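Local coordinates for DNA-damage inducible protein DDI1-like protein (Leishmania major, PDB 5YQ8) that probably cleaves polypeptides as a dimeric aspartic protease, this chain being the retroviral protease-like domain of a longer DDI1-family protein, at residues A[5-10]-A[86-91]; A[30-35]-A[59-64]; A[39-44]-A[80-85]. One frame throughout, in Å; residues are numbered along the deposited sequence.

Interaction 1: residues A[5-10]-A[86-91]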
loop_
_atom_site.group_PDB
_atom_site.type_symbol
_atom_site.label_atom_id
_atom_site.label_comp_id
_atom_site.label_asym_id
_atom_site.label_seq_id
_atom_site.Cartn_x
_atom_site.Cartn_y
_atom_site.Cartn_z
ATOM N N MET A 5 9.134 -5.296 -2.542
ATOM C CA MET A 5 8.058 -4.626 -1.737
ATOM C C MET A 5 8.723 -3.778 -0.702
ATOM O O MET A 5 9.887 -3.990 -0.460
ATOM C CB MET A 5 7.128 -5.647 -1.060
ATOM C CG MET A 5 6.613 -6.714 -1.985
ATOM S SD MET A 5 5.288 -6.217 -3.097
ATOM C CE MET A 5 6.207 -5.787 -4.513
ATOM N N LEU A 6 8.016 -2.837 -0.087
ATOM C CA LEU A 6 8.631 -1.807 0.794
ATOM C C LEU A 6 8.647 -2.284 2.242
ATOM O O LEU A 6 7.598 -2.483 2.830
ATOM C CB LEU A 6 7.872 -0.465 0.755
ATOM C CG LEU A 6 7.692 0.148 -0.620
ATOM C CD1 LEU A 6 7.056 1.557 -0.534
ATOM C CD2 LEU A 6 9.063 0.198 -1.357
ATOM N N TYR A 7 9.850 -2.474 2.782
ATOM C CA TYR A 7 10.062 -2.712 4.213
ATOM C C TYR A 7 11.059 -1.717 4.791
ATOM O O TYR A 7 11.975 -1.330 4.140
ATOM C CB TYR A 7 10.561 -4.119 4.461
ATOM C CG TYR A 7 9.544 -5.187 4.182
ATOM C CD1 TYR A 7 9.269 -5.634 2.862
ATOM C CD2 TYR A 7 8.921 -5.841 5.232
ATOM C CE1 TYR A 7 8.327 -6.606 2.643
ATOM C CE2 TYR A 7 8.000 -6.853 5.002
ATOM C CZ TYR A 7 7.690 -7.205 3.735
ATOM O OH TYR A 7 6.814 -8.195 3.621
ATOM N N VAL A 8 10.817 -1.276 6.002
ATOM C CA VAL A 8 11.775 -0.560 6.787
ATOM C C VAL A 8 12.127 -1.303 8.061
ATOM O O VAL A 8 11.274 -1.983 8.656
ATOM C CB VAL A 8 11.280 0.827 7.094
ATOM C CG1 VAL A 8 11.248 1.666 5.823
ATOM C CG2 VAL A 8 9.923 0.805 7.823
ATOM N N PRO A 9 13.398 -1.169 8.497
ATOM C CA PRO A 9 13.721 -1.694 9.828
ATOM C C PRO A 9 13.348 -0.708 10.950
ATOM O O PRO A 9 13.169 0.468 10.725
ATOM C CB PRO A 9 15.209 -1.905 9.756
ATOM C CG PRO A 9 15.658 -0.751 8.795
ATOM C CD PRO A 9 14.566 -0.565 7.821
ATOM N N CYS A 10 13.192 -1.223 12.153
ATOM C CA CYS A 10 12.940 -0.452 13.353
ATOM C C CYS A 10 13.130 -1.344 14.575
ATOM O O CYS A 10 13.318 -2.540 14.453
ATOM C CB CYS A 10 11.485 0.070 13.357
ATOM S SG CYS A 10 10.138 -1.162 13.308
ATOM N N GLN A 86 0.083 -14.289 11.210
ATOM C CA GLN A 86 0.246 -13.377 10.108
ATOM C C GLN A 86 1.675 -13.587 9.581
ATOM O O GLN A 86 2.663 -13.678 10.335
ATOM C CB GLN A 86 0.016 -11.951 10.599
ATOM C CG GLN A 86 0.142 -10.882 9.533
ATOM C CD GLN A 86 0.079 -9.442 10.075
ATOM O OE1 GLN A 86 -0.977 -8.812 10.086
ATOM N NE2 GLN A 86 1.228 -8.894 10.454
ATOM N N ALA A 87 1.796 -13.678 8.271
ATOM C CA ALA A 87 3.092 -13.998 7.677
ATOM C C ALA A 87 4.095 -12.913 8.049
ATOM O O ALA A 87 5.256 -13.240 8.382
ATOM C CB ALA A 87 2.988 -14.133 6.157
ATOM N N MET A 88 3.617 -11.641 8.030
ATOM C CA MET A 88 4.466 -10.455 8.133
ATOM C C MET A 88 4.459 -9.938 9.545
ATOM O O MET A 88 3.388 -9.721 10.148
ATOM C CB MET A 88 4.017 -9.342 7.166
ATOM C CG MET A 88 4.040 -9.834 5.756
ATOM S SD MET A 88 3.955 -8.469 4.613
ATOM C CE MET A 88 2.291 -7.835 4.789
ATOM N N ASP A 89 5.668 -9.702 10.071
ATOM C CA ASP A 89 5.837 -9.327 11.473
ATOM C C ASP A 89 5.016 -8.084 11.802
ATOM O O ASP A 89 4.240 -8.087 12.753
ATOM C CB ASP A 89 7.311 -9.110 11.777
ATOM C CG ASP A 89 8.097 -10.420 11.717
ATOM O OD1 ASP A 89 7.443 -11.490 11.419
ATOM O OD2 ASP A 89 9.342 -10.386 12.042
ATOM N N LEU A 90 5.139 -7.046 10.980
ATOM C CA LEU A 90 4.570 -5.777 11.281
ATOM C C LEU A 90 4.248 -5.098 9.983
ATOM O O LEU A 90 5.104 -5.050 9.044
ATOM C CB LEU A 90 5.588 -4.944 12.084
ATOM C CG LEU A 90 5.132 -3.591 12.576
ATOM C CD1 LEU A 90 3.856 -3.671 13.393
ATOM C CD2 LEU A 90 6.245 -2.972 13.397
ATOM N N ILE A 91 3.024 -4.567 9.935
ATOM C CA ILE A 91 2.527 -3.801 8.851
ATOM C C ILE A 91 2.267 -2.353 9.334
ATOM O O ILE A 91 1.471 -2.129 10.300
ATOM C CB ILE A 91 1.246 -4.427 8.301
ATOM C CG1 ILE A 91 1.523 -5.905 8.017
ATOM C CG2 ILE A 91 0.871 -3.724 7.035
ATOM C CD1 ILE A 91 0.362 -6.713 7.533
#

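Interaction 2: residues A[30-35]-A[59-64]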
loop_
_atom_site.group_PDB
_atom_site.type_symbol
_atom_site.label_atom_id
_atom_site.label_comp_id
_atom_site.label_asym_id
_atom_site.label_seq_id
_atom_site.Cartn_x
_atom_site.Cartn_y
_atom_site.Cartn_z
ATOM N N MET A 30 0.332 -6.352 13.857
ATOM C CA MET A 30 1.513 -7.056 14.266
ATOM C C MET A 30 1.163 -8.485 14.604
ATOM O O MET A 30 0.127 -8.726 15.265
ATOM C CB MET A 30 2.083 -6.366 15.516
ATOM C CG MET A 30 3.128 -7.166 16.241
ATOM S SD MET A 30 3.842 -6.214 17.599
ATOM C CE MET A 30 4.750 -4.949 16.777
ATOM N N ASN A 31 2.025 -9.430 14.238
ATOM C CA ASN A 31 1.704 -10.837 14.541
ATOM C C ASN A 31 1.957 -11.137 16.000
ATOM O O ASN A 31 2.673 -10.408 16.653
ATOM C CB ASN A 31 2.369 -11.836 13.576
ATOM C CG ASN A 31 3.853 -11.695 13.529
ATOM O OD1 ASN A 31 4.421 -10.912 14.306
ATOM N ND2 ASN A 31 4.503 -12.377 12.581
ATOM N N LYS A 32 1.320 -12.166 16.532
ATOM C CA LYS A 32 1.469 -12.555 17.944
ATOM C C LYS A 32 2.912 -12.828 18.319
ATOM O O LYS A 32 3.361 -12.444 19.410
ATOM C CB LYS A 32 0.632 -13.794 18.276
ATOM C CG LYS A 32 0.772 -14.260 19.732
ATOM C CD LYS A 32 -0.281 -15.278 20.131
ATOM C CE LYS A 32 -0.055 -15.796 21.549
ATOM N NZ LYS A 32 -1.306 -16.509 22.011
ATOM N N ARG A 33 3.635 -13.440 17.379
ATOM C CA ARG A 33 4.983 -13.898 17.603
ATOM C C ARG A 33 5.851 -12.715 17.856
ATOM O O ARG A 33 6.746 -12.803 18.722
ATOM C CB ARG A 33 5.517 -14.697 16.387
ATOM C CG ARG A 33 6.938 -15.265 16.584
ATOM C CD ARG A 33 7.308 -16.257 15.469
ATOM N NE ARG A 33 6.554 -15.936 14.243
ATOM C CZ ARG A 33 6.949 -15.106 13.279
ATOM N NH1 ARG A 33 8.150 -14.511 13.340
ATOM N NH2 ARG A 33 6.146 -14.882 12.210
ATOM N N THR A 34 5.630 -11.623 17.107
ATOM C CA THR A 34 6.490 -10.424 17.230
ATOM C C THR A 34 6.271 -9.712 18.556
ATOM O O THR A 34 7.237 -9.370 19.271
ATOM C CB THR A 34 6.250 -9.478 16.094
ATOM O OG1 THR A 34 6.747 -10.119 14.926
ATOM C CG2 THR A 34 7.053 -8.155 16.296
ATOM N N ALA A 35 5.021 -9.492 18.897
ATOM C CA ALA A 35 4.697 -8.826 20.149
ATOM C C ALA A 35 5.180 -9.674 21.318
ATOM O O ALA A 35 5.668 -9.147 22.297
ATOM C CB ALA A 35 3.214 -8.546 20.226
ATOM N N GLU A 59 -9.357 -11.868 12.588
ATOM C CA GLU A 59 -9.672 -12.273 13.995
ATOM C C GLU A 59 -8.447 -11.936 14.880
ATOM O O GLU A 59 -7.384 -12.569 14.831
ATOM C CB GLU A 59 -10.111 -13.749 14.099
ATOM C CG GLU A 59 -11.277 -14.107 13.159
ATOM C CD GLU A 59 -11.554 -15.588 13.138
ATOM O OE1 GLU A 59 -12.543 -16.004 12.479
ATOM O OE2 GLU A 59 -10.767 -16.307 13.806
ATOM N N ILE A 60 -8.595 -10.886 15.655
ATOM C CA ILE A 60 -7.453 -10.316 16.300
ATOM C C ILE A 60 -7.309 -10.926 17.704
ATOM O O ILE A 60 -8.291 -11.370 18.317
ATOM C CB ILE A 60 -7.573 -8.778 16.350
ATOM C CG1 ILE A 60 -8.586 -8.358 17.410
ATOM C CG2 ILE A 60 -7.983 -8.209 14.977
ATOM C CD1 ILE A 60 -8.793 -6.879 17.482
ATOM N N CYS A 61 -6.080 -10.932 18.205
ATOM C CA CYS A 61 -5.784 -11.203 19.596
ATOM C C CYS A 61 -5.983 -9.983 20.455
ATOM O O CYS A 61 -5.959 -10.121 21.634
ATOM C CB CYS A 61 -4.325 -11.612 19.795
ATOM S SG CYS A 61 -3.853 -13.167 19.099
ATOM N N GLY A 62 -6.094 -8.779 19.894
ATOM C CA GLY A 62 -6.311 -7.567 20.670
ATOM C C GLY A 62 -5.756 -6.379 19.908
ATOM O O GLY A 62 -5.462 -6.494 18.708
ATOM N N ARG A 63 -5.664 -5.243 20.609
ATOM C CA ARG A 63 -5.120 -4.031 20.059
ATOM C C ARG A 63 -4.132 -3.406 21.008
ATOM O O ARG A 63 -4.454 -3.292 22.171
ATOM C CB ARG A 63 -6.239 -3.054 19.778
ATOM C CG ARG A 63 -5.830 -1.820 18.958
ATOM C CD ARG A 63 -6.998 -0.880 18.726
ATOM N NE ARG A 63 -6.643 0.191 17.792
ATOM C CZ ARG A 63 -6.223 1.426 18.108
ATOM N NH1 ARG A 63 -6.124 1.855 19.372
ATOM N NH2 ARG A 63 -5.909 2.285 17.123
ATOM N N ILE A 64 -2.968 -2.961 20.520
ATOM C CA ILE A 64 -1.945 -2.329 21.369
ATOM C C ILE A 64 -2.155 -0.850 21.120
ATOM O O ILE A 64 -1.970 -0.336 20.008
ATOM C CB ILE A 64 -0.560 -2.815 20.992
ATOM C CG1 ILE A 64 -0.270 -4.148 21.652
ATOM C CG2 ILE A 64 0.527 -1.884 21.454
ATOM C CD1 ILE A 64 1.050 -4.805 21.323
#

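Interaction 3: residues A[39-44]-A[80-85]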
loop_
_atom_site.group_PDB
_atom_site.type_symbol
_atom_site.label_atom_id
_atom_site.label_comp_id
_atom_site.label_asym_id
_atom_site.label_seq_id
_atom_site.Cartn_x
_atom_site.Cartn_y
_atom_site.Cartn_z
ATOM N N GLY A 39 7.930 -8.497 23.870
ATOM C CA GLY A 39 7.447 -8.383 25.235
ATOM C C GLY A 39 6.201 -7.491 25.380
ATOM O O GLY A 39 6.086 -6.796 26.354
ATOM N N LEU A 40 5.278 -7.548 24.424
ATOM C CA LEU A 40 4.129 -6.657 24.320
ATOM C C LEU A 40 2.790 -7.306 24.630
ATOM O O LEU A 40 1.745 -6.669 24.482
ATOM C CB LEU A 40 4.054 -6.107 22.883
ATOM C CG LEU A 40 5.256 -5.377 22.333
ATOM C CD1 LEU A 40 4.971 -4.936 20.925
ATOM C CD2 LEU A 40 5.556 -4.177 23.232
ATOM N N MET A 41 2.782 -8.548 25.088
ATOM C CA MET A 41 1.514 -9.222 25.410
ATOM C C MET A 41 0.817 -8.615 26.585
ATOM O O MET A 41 -0.423 -8.534 26.600
ATOM C CB MET A 41 1.754 -10.685 25.691
ATOM C CG MET A 41 2.246 -11.432 24.465
ATOM S SD MET A 41 0.908 -11.641 23.340
ATOM C CE MET A 41 1.150 -10.390 22.119
ATOM N N ARG A 42 1.595 -8.173 27.578
ATOM C CA ARG A 42 1.020 -7.531 28.745
ATOM C C ARG A 42 0.252 -6.229 28.363
ATOM O O ARG A 42 -0.644 -5.795 29.074
ATOM C CB ARG A 42 2.125 -7.236 29.742
ATOM C CG ARG A 42 1.596 -6.903 31.106
ATOM C CD ARG A 42 1.575 -5.436 31.433
ATOM N NE ARG A 42 2.833 -4.728 31.225
ATOM C CZ ARG A 42 2.913 -3.401 31.282
ATOM N NH1 ARG A 42 1.801 -2.678 31.521
ATOM N NH2 ARG A 42 4.095 -2.780 31.087
ATOM N N LEU A 43 0.678 -5.598 27.279
ATOM C CA LEU A 43 0.044 -4.390 26.745
ATOM C C LEU A 43 -1.164 -4.669 25.853
ATOM O O LEU A 43 -1.879 -3.729 25.506
ATOM C CB LEU A 43 1.091 -3.581 25.958
ATOM C CG LEU A 43 2.207 -2.901 26.756
ATOM C CD1 LEU A 43 3.080 -2.057 25.838
ATOM C CD2 LEU A 43 1.578 -2.014 27.827
ATOM N N VAL A 44 -1.372 -5.928 25.463
ATOM C CA VAL A 44 -2.442 -6.258 24.561
ATOM C C VAL A 44 -3.767 -6.190 25.299
ATOM O O VAL A 44 -4.021 -7.014 26.187
ATOM C CB VAL A 44 -2.236 -7.624 23.887
ATOM C CG1 VAL A 44 -3.465 -8.002 23.031
ATOM C CG2 VAL A 44 -0.962 -7.562 23.045
ATOM N N PHE A 80 -1.634 -0.662 17.050
ATOM C CA PHE A 80 -1.944 -1.683 16.088
ATOM C C PHE A 80 -2.657 -2.879 16.664
ATOM O O PHE A 80 -2.680 -3.052 17.868
ATOM C CB PHE A 80 -0.682 -2.155 15.428
ATOM C CG PHE A 80 0.423 -2.376 16.359
ATOM C CD1 PHE A 80 0.391 -3.415 17.229
ATOM C CD2 PHE A 80 1.476 -1.506 16.361
ATOM C CE1 PHE A 80 1.424 -3.574 18.097
ATOM C CE2 PHE A 80 2.473 -1.617 17.220
ATOM C CZ PHE A 80 2.458 -2.664 18.088
ATOM N N TYR A 81 -3.316 -3.634 15.805
ATOM C CA TYR A 81 -3.941 -4.874 16.210
ATOM C C TYR A 81 -2.916 -5.971 16.290
ATOM O O TYR A 81 -1.904 -5.926 15.652
ATOM C CB TYR A 81 -5.036 -5.244 15.224
ATOM C CG TYR A 81 -6.168 -4.265 15.193
ATOM C CD1 TYR A 81 -6.977 -4.079 16.322
ATOM C CD2 TYR A 81 -6.477 -3.548 14.058
ATOM C CE1 TYR A 81 -8.043 -3.212 16.328
ATOM C CE2 TYR A 81 -7.596 -2.711 14.047
ATOM C CZ TYR A 81 -8.353 -2.529 15.207
ATOM O OH TYR A 81 -9.421 -1.676 15.334
ATOM N N VAL A 82 -3.207 -6.979 17.091
ATOM C CA VAL A 82 -2.357 -8.139 17.204
ATOM C C VAL A 82 -3.158 -9.344 16.723
ATOM O O VAL A 82 -4.291 -9.554 17.205
ATOM C CB VAL A 82 -1.805 -8.343 18.630
ATOM C CG1 VAL A 82 -0.981 -9.597 18.687
ATOM C CG2 VAL A 82 -0.923 -7.163 19.054
ATOM N N ILE A 83 -2.585 -10.083 15.765
ATOM C CA ILE A 83 -3.237 -11.217 15.143
ATOM C C ILE A 83 -2.268 -12.398 15.085
ATOM O O ILE A 83 -1.158 -12.243 14.591
ATOM C CB ILE A 83 -3.732 -10.816 13.732
ATOM C CG1 ILE A 83 -4.804 -9.727 13.838
ATOM C CG2 ILE A 83 -4.289 -12.025 13.009
ATOM C CD1 ILE A 83 -5.714 -9.496 12.648
ATOM N N GLU A 84 -2.688 -13.578 15.536
ATOM C CA GLU A 84 -1.736 -14.672 15.809
ATOM C C GLU A 84 -0.835 -15.094 14.613
ATOM O O GLU A 84 0.400 -14.911 14.669
ATOM C CB GLU A 84 -2.422 -15.913 16.444
ATOM C CG GLU A 84 -1.421 -17.083 16.667
ATOM C CD GLU A 84 -2.088 -18.401 17.005
ATOM O OE1 GLU A 84 -1.836 -18.971 18.106
ATOM O OE2 GLU A 84 -2.842 -18.892 16.121
ATOM N N ASP A 85 -1.437 -15.674 13.573
ATOM C CA ASP A 85 -0.647 -16.221 12.441
ATOM C C ASP A 85 -0.786 -15.291 11.243
ATOM O O ASP A 85 -1.626 -15.466 10.397
ATOM C CB ASP A 85 -1.063 -17.653 12.028
ATOM C CG ASP A 85 -0.754 -18.700 13.083
ATOM O OD1 ASP A 85 0.295 -18.619 13.735
ATOM O OD2 ASP A 85 -1.569 -19.617 13.248
#

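Interaction 1: residues A[5-10]-A[86-91]
Tyr7 and Met88 make the closest meeting between residues 5-10 and 86-91, and it is a sulfur-aromatic one. The phenol oxygen comes first: Tyr7 OH sits 3.0 Å from Met88 SD, while Tyr7 CZ lies 4.0 Å from Met88 SD. The sulfur is thus at the hydroxyl end of the ring and oblique to it, 5.2 Å from Met88 SD to the Tyr7 ring centroid and 69° off the ring normal. The two side chains cross at about a right angle. The Tyr7 side chain does not start out toward residues 86-91; its CG lies anti to the carbonyl carbon (chi1 -69°), and the length of the ring then carries OH across to the methionine. Met88 points toward the other segment.

The other kind of contact is plain apolar touching. Cys10 SG approaches the tip of one leucine branch, 4.3 Å from Leu90 CD2. Leu90 has CG anti to the backbone N (chi1 -176°), which swings the isobutyl end toward the cysteine. Both residues are buried, whereas Tyr7 and Met88 are partly exposed.

Met88 also lies close to Asp22, probably the catalytic aspartate, so the sulfur-phenol pair borders the active-site region of this retropepsin-like domain. In the sheet, strand 15-21 runs between strands 7-12 and 90-92, and the contacts reach past it: Phe20 of that middle strand touches both Tyr7 and Met88, and Val17 packs on Cys10, while Leu90 leans on Met30 of strand 29-31.

Interaction 2: residues A[30-35]-A[59-64]
Ala35 and Ile64 form the buried side of this contact, where the methyl of the helix residue meets the end of the isoleucine: Ala35 CB is 4.5 Å from Ile64 CD1. Both side chains point at the opposite segment. The other touch lies on the more solvent-accessible side. Lys32 runs out fully extended past Cys61, touching with its middle rather than its ammonium, Lys32 CD to Cys61 SG being 4.3 Å, and both residues are partly exposed. Neither touch is tighter than loose van der Waals contact.

What is held firmly is the helix start. Asn31 is the N-cap, and its OD1 is gripped twice: Thr34 OG1 donates to Asn31 OD1 at 2.5 Å, in the carbonyl plane on a lone pair, and Thr34 N donates to Asn31 OD1 at 3.1 Å from 53° out of that plane. With Asn31 ND2 bonded to Gln86 O and Asp89 OD1, the amide is fixed in rotation.

A classic beta bulge, in which Val82 is matched by the two residues Cys61 and Gly62, leads into strand 62-71. Strand 74-83 separates that strand from strand 29-31 in the sheet; helix 32-37 continues directly from strand 29-31, and Leu40 of the loop beyond touches both Met30 and Ile64.

Interaction 3: residues A[39-44]-A[80-85]
Met41 O accepts from Val44 N at 3.0 Å, closing a short turn whose two ends both rest on Val82. This turn follows a Schellman motif: Gly39, with positive phi, ends helix 32-37, and residues 41-43 keep helical backbone angles without the regular bonds. A weak second bond runs from Leu43 N to Leu40 O. The turn packs against strand 74-83, next to the outermost strand 62-71 of the sheet in this retropepsin-like domain, and its contacts with residues 80-85 are all apolar.

Leu40 points at the strand and reaches the far end of the Phe80 ring, Leu40 CD1 being 4.4 Å from Phe80 CZ. The methyl is at the ring edge, near its plane, so it does not lie over a face. Val44 also points at the strand, and its CG2 meets Val82 CG2 at 4.0 Å.

Strand 74-83 is held between strands 29-31 and 62-71, with Val82 bonded through its backbone to Cys61 and Gly62. On the other face of the strand, Tyr81 packs on Lys2 of the second subunit. Leu40 also touches Ala35 of helix 32-37.

Met41 starts off pointing away from the strand, but its chain bends at the second torsion (chi2 -73°) and again at the third, bringing Met41 CE back to 4.1 Å from Val82 CG1.

From the N terminus, residues 5-10 open the widest loop, which interaction 1 closes only at 86-91, so interactions 2 and 3 both fall within it. Interaction 2 starts at 30-35 and closes at 59-64; interaction 3 starts between those, at 39-44, and closes beyond them, at 80-85, so the two cross. Their centres are about 3 Å apart, and Ala35 packs on Met41 where they meet. Together they fasten helix 32-37 and its following turn to strands 62-71 and 74-83. Interaction 1 spans from the outer strand 7-12 to the inner strand 90-92 of the same sheet, joined to interaction 2 by Asp89 O with Asn31 N; its segment 86-91 directly follows 80-85.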